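Local structure of L-tyrosine isonitrile synthase (Pseudomonas aeruginosa, 3E59) at residues L122-D127 / K227-G232. The protein converts the amino group of L-tyrosine into an isonitrile, taking the carbon from C2 of ribulose 5-phosphate, in the biosynthesis of paerucumarin. Sequence-based numbering, arbitrary orientation.
Sequences LVRIGD and KERAYG
Arg229 NH1 donates to Leu122 O over 2.7 Å, the one hydrogen bond between segments 122-127 and 227-232. Its N-H...O angle of 151° is moderately straight, and the acceptor lies in the guanidinium plane, so the bond is made at the edge of the group, and Arg124 covers one face. There the guanidinium of Arg124 stacks flat on that of Arg229, with centres 3.8 Å apart and planes at 13°. The overlap is displaced: Arg124 NH1 stands over the rim of the Arg229 group, 3.5 Å from Arg229 NH2, two donors with no bond between them. The torsions account for this meeting. Arg124 reaches across with its chain extended from CG to NE, while Arg229 bends at chi3 (-64°), and the two side chains cross at about a right angle although their terminal planes are nearly parallel.

Beside the polar pair, Leu122 provides the apolar part of the contact. Its CD1 rests 3.5 Å from Gly232 C, against the helix backbone, and its CD2 comes within 4.1 Å of Arg229 CG as the two side chains slide past each other in opposite directions. Gly232 has no side chain here, which lets the methyls settle close to the main chain; Val233 and Arg236, further along the same helix, also touch Leu122.

The contact joins the surface loop between helices 116-119 and 127-144 to helix 219-247. Asp225, on the same helix as Arg229, forms a salt bridge with Arg229 NH2 and a long, weak ion pair with Arg124 NH1. Its charge probably offsets part of the repulsion between the stacked cations, and with the Leu122 carbonyl it probably holds the Arg229 guanidinium in the orientation on which Arg124 stacks.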
ATOM      1  N   LEU A 122       2.652  -8.372 -14.891  1.00 57.51           N
ATOM      2  CA  LEU A 122       3.896  -8.247 -14.134  1.00 51.10           C
ATOM      3  C   LEU A 122       3.839  -8.969 -12.790  1.00 49.16           C
ATOM      4  O   LEU A 122       4.825  -9.584 -12.384  1.00 45.80           O
ATOM      5  CB  LEU A 122       4.340  -6.780 -13.974  1.00 49.07           C
ATOM      6  CG  LEU A 122       5.135  -6.151 -15.128  1.00 49.09           C
ATOM      7  CD1 LEU A 122       5.157  -4.641 -14.984  1.00 47.46           C
ATOM      8  CD2 LEU A 122       6.586  -6.709 -15.252  1.00 48.24           C
ATOM      9  N   VAL A 123       2.692  -8.897 -12.111  1.00 47.38           N
ATOM     10  CA  VAL A 123       2.498  -9.623 -10.846  1.00 46.35           C
ATOM     11  C   VAL A 123       1.669 -10.907 -11.021  1.00 47.34           C
ATOM     12  O   VAL A 123       1.586 -11.734 -10.107  1.00 47.62           O
ATOM     13  CB  VAL A 123       1.971  -8.711  -9.692  1.00 47.81           C
ATOM     14  CG1 VAL A 123       2.899  -7.509  -9.510  1.00 47.34           C
ATOM     15  CG2 VAL A 123       0.551  -8.247  -9.937  1.00 48.51           C
ATOM     16  N   ARG A 124       1.085 -11.065 -12.207  1.00 46.25           N
ATOM     17  CA  ARG A 124       0.430 -12.306 -12.626  1.00 49.27           C
ATOM     18  C   ARG A 124      -0.866 -12.610 -11.866  1.00 48.34           C
ATOM     19  O   ARG A 124      -1.123 -13.734 -11.432  1.00 49.05           O
ATOM     20  CB  ARG A 124       1.418 -13.487 -12.622  1.00 52.54           C
ATOM     21  CG  ARG A 124       2.503 -13.359 -13.708  1.00 54.70           C
ATOM     22  CD  ARG A 124       3.805 -14.024 -13.315  1.00 55.84           C
ATOM     23  NE  ARG A 124       4.804 -13.910 -14.380  1.00 58.85           N
ATOM     24  CZ  ARG A 124       6.020 -14.453 -14.343  1.00 58.91           C
ATOM     25  NH1 ARG A 124       6.412 -15.152 -13.284  1.00 59.83           N
ATOM     26  NH2 ARG A 124       6.848 -14.295 -15.368  1.00 58.68           N
ATOM     27  N   ILE A 125      -1.682 -11.577 -11.730  1.00 45.87           N
ATOM     28  CA  ILE A 125      -3.033 -11.710 -11.217  1.00 43.44           C
ATOM     29  C   ILE A 125      -3.913 -11.262 -12.373  1.00 42.45           C
ATOM     30  O   ILE A 125      -3.733 -10.160 -12.900  1.00 41.95           O
ATOM     31  CB  ILE A 125      -3.240 -10.850  -9.941  1.00 43.25           C
ATOM     32  CG1 ILE A 125      -2.298 -11.322  -8.824  1.00 42.85           C
ATOM     33  CG2 ILE A 125      -4.696 -10.893  -9.459  1.00 40.35           C
ATOM     34  CD1 ILE A 125      -1.993 -10.263  -7.774  1.00 42.69           C
ATOM     35  N   GLY A 126      -4.833 -12.135 -12.796  1.00 42.74           N
ATOM     36  CA  GLY A 126      -5.706 -11.850 -13.938  1.00 41.16           C
ATOM     37  C   GLY A 126      -6.658 -10.705 -13.649  1.00 41.36           C
ATOM     38  O   GLY A 126      -6.966 -10.437 -12.484  1.00 39.94           O
ATOM     39  N   ASP A 127      -7.129 -10.034 -14.701  1.00 40.02           N
ATOM     40  CA  ASP A 127      -7.998  -8.863 -14.548  1.00 42.21           C
ATOM     41  C   ASP A 127      -9.346  -9.154 -13.873  1.00 43.68           C
ATOM     42  O   ASP A 127      -9.944  -8.257 -13.253  1.00 44.30           O
ATOM     43  CB  ASP A 127      -8.224  -8.193 -15.905  1.00 43.51           C
ATOM     44  CG  ASP A 127      -7.076  -7.305 -16.308  1.00 46.28           C
ATOM     45  OD1 ASP A 127      -6.718  -7.308 -17.507  1.00 45.28           O
ATOM     46  OD2 ASP A 127      -6.523  -6.603 -15.424  1.00 46.57           O
ATOM     47  N   LYS A 227      13.977 -10.368 -10.020  1.00 35.62           N
ATOM     48  CA  LYS A 227      14.846  -9.199 -10.166  1.00 36.21           C
ATOM     49  C   LYS A 227      14.515  -8.405 -11.435  1.00 39.37           C
ATOM     50  O   LYS A 227      14.505  -7.167 -11.413  1.00 37.76           O
ATOM     51  CB  LYS A 227      16.305  -9.631 -10.201  1.00 38.75           C
ATOM     52  CG  LYS A 227      16.896 -10.024  -8.860  1.00 39.23           C
ATOM     53  CD  LYS A 227      18.356 -10.386  -9.029  1.00 40.70           C
ATOM     54  CE  LYS A 227      19.249  -9.183  -8.830  1.00 41.60           C
ATOM     55  NZ  LYS A 227      19.220  -8.726  -7.401  1.00 41.59           N
ATOM     56  N   GLU A 228      14.249  -9.119 -12.534  1.00 36.88           N
ATOM     57  CA  GLU A 228      13.896  -8.466 -13.786  1.00 37.95           C
ATOM     58  C   GLU A 228      12.516  -7.830 -13.723  1.00 38.91           C
ATOM     59  O   GLU A 228      12.353  -6.679 -14.110  1.00 40.12           O
ATOM     60  CB  GLU A 228      14.027  -9.423 -14.982  1.00 40.42           C
ATOM     61  N   ARG A 229      11.533  -8.557 -13.197  1.00 39.23           N
ATOM     62  CA  ARG A 229      10.176  -8.027 -13.078  1.00 39.85           C
ATOM     63  C   ARG A 229      10.017  -6.880 -12.089  1.00 38.60           C
ATOM     64  O   ARG A 229       9.125  -6.049 -12.264  1.00 42.96           O
ATOM     65  CB  ARG A 229       9.156  -9.141 -12.794  1.00 43.43           C
ATOM     66  CG  ARG A 229       8.821  -9.946 -14.046  1.00 46.01           C
ATOM     67  CD  ARG A 229       7.711 -10.946 -13.815  1.00 46.60           C
ATOM     68  NE  ARG A 229       8.123 -11.946 -12.849  1.00 47.63           N
ATOM     69  CZ  ARG A 229       7.486 -12.211 -11.714  1.00 48.69           C
ATOM     70  NH1 ARG A 229       6.370 -11.571 -11.396  1.00 47.50           N
ATOM     71  NH2 ARG A 229       7.965 -13.143 -10.904  1.00 50.31           N
ATOM     72  N   ALA A 230      10.883  -6.812 -11.080  1.00 36.75           N
ATOM     73  CA  ALA A 230      10.844  -5.729 -10.088  1.00 36.75           C
ATOM     74  C   ALA A 230      11.033  -4.331 -10.698  1.00 37.28           C
ATOM     75  O   ALA A 230      10.414  -3.383 -10.244  1.00 36.80           O
ATOM     76  CB  ALA A 230      11.850  -5.975  -8.962  1.00 36.43           C
ATOM     77  N   TYR A 231      11.873  -4.212 -11.731  1.00 37.26           N
ATOM     78  CA  TYR A 231      11.975  -2.952 -12.488  1.00 38.20           C
ATOM     79  C   TYR A 231      10.628  -2.510 -13.085  1.00 37.39           C
ATOM     80  O   TYR A 231      10.255  -1.335 -13.006  1.00 36.67           O
ATOM     81  CB  TYR A 231      13.017  -3.067 -13.606  1.00 37.95           C
ATOM     82  CG  TYR A 231      14.445  -3.179 -13.110  1.00 39.28           C
ATOM     83  CD1 TYR A 231      15.046  -2.104 -12.447  1.00 37.42           C
ATOM     84  CD2 TYR A 231      15.195  -4.352 -13.297  1.00 34.87           C
ATOM     85  CE1 TYR A 231      16.348  -2.180 -11.980  1.00 38.25           C
ATOM     86  CE2 TYR A 231      16.524  -4.430 -12.831  1.00 36.24           C
ATOM     87  CZ  TYR A 231      17.078  -3.332 -12.173  1.00 36.15           C
ATOM     88  OH  TYR A 231      18.354  -3.335 -11.686  1.00 38.37           O
ATOM     89  N   GLY A 232       9.916  -3.457 -13.701  1.00 38.88           N
ATOM     90  CA  GLY A 232       8.607  -3.182 -14.309  1.00 36.52           C
ATOM     91  C   GLY A 232       7.556  -2.743 -13.302  1.00 33.93           C
ATOM     92  O   GLY A 232       6.820  -1.779 -13.535  1.00 37.38           O
TER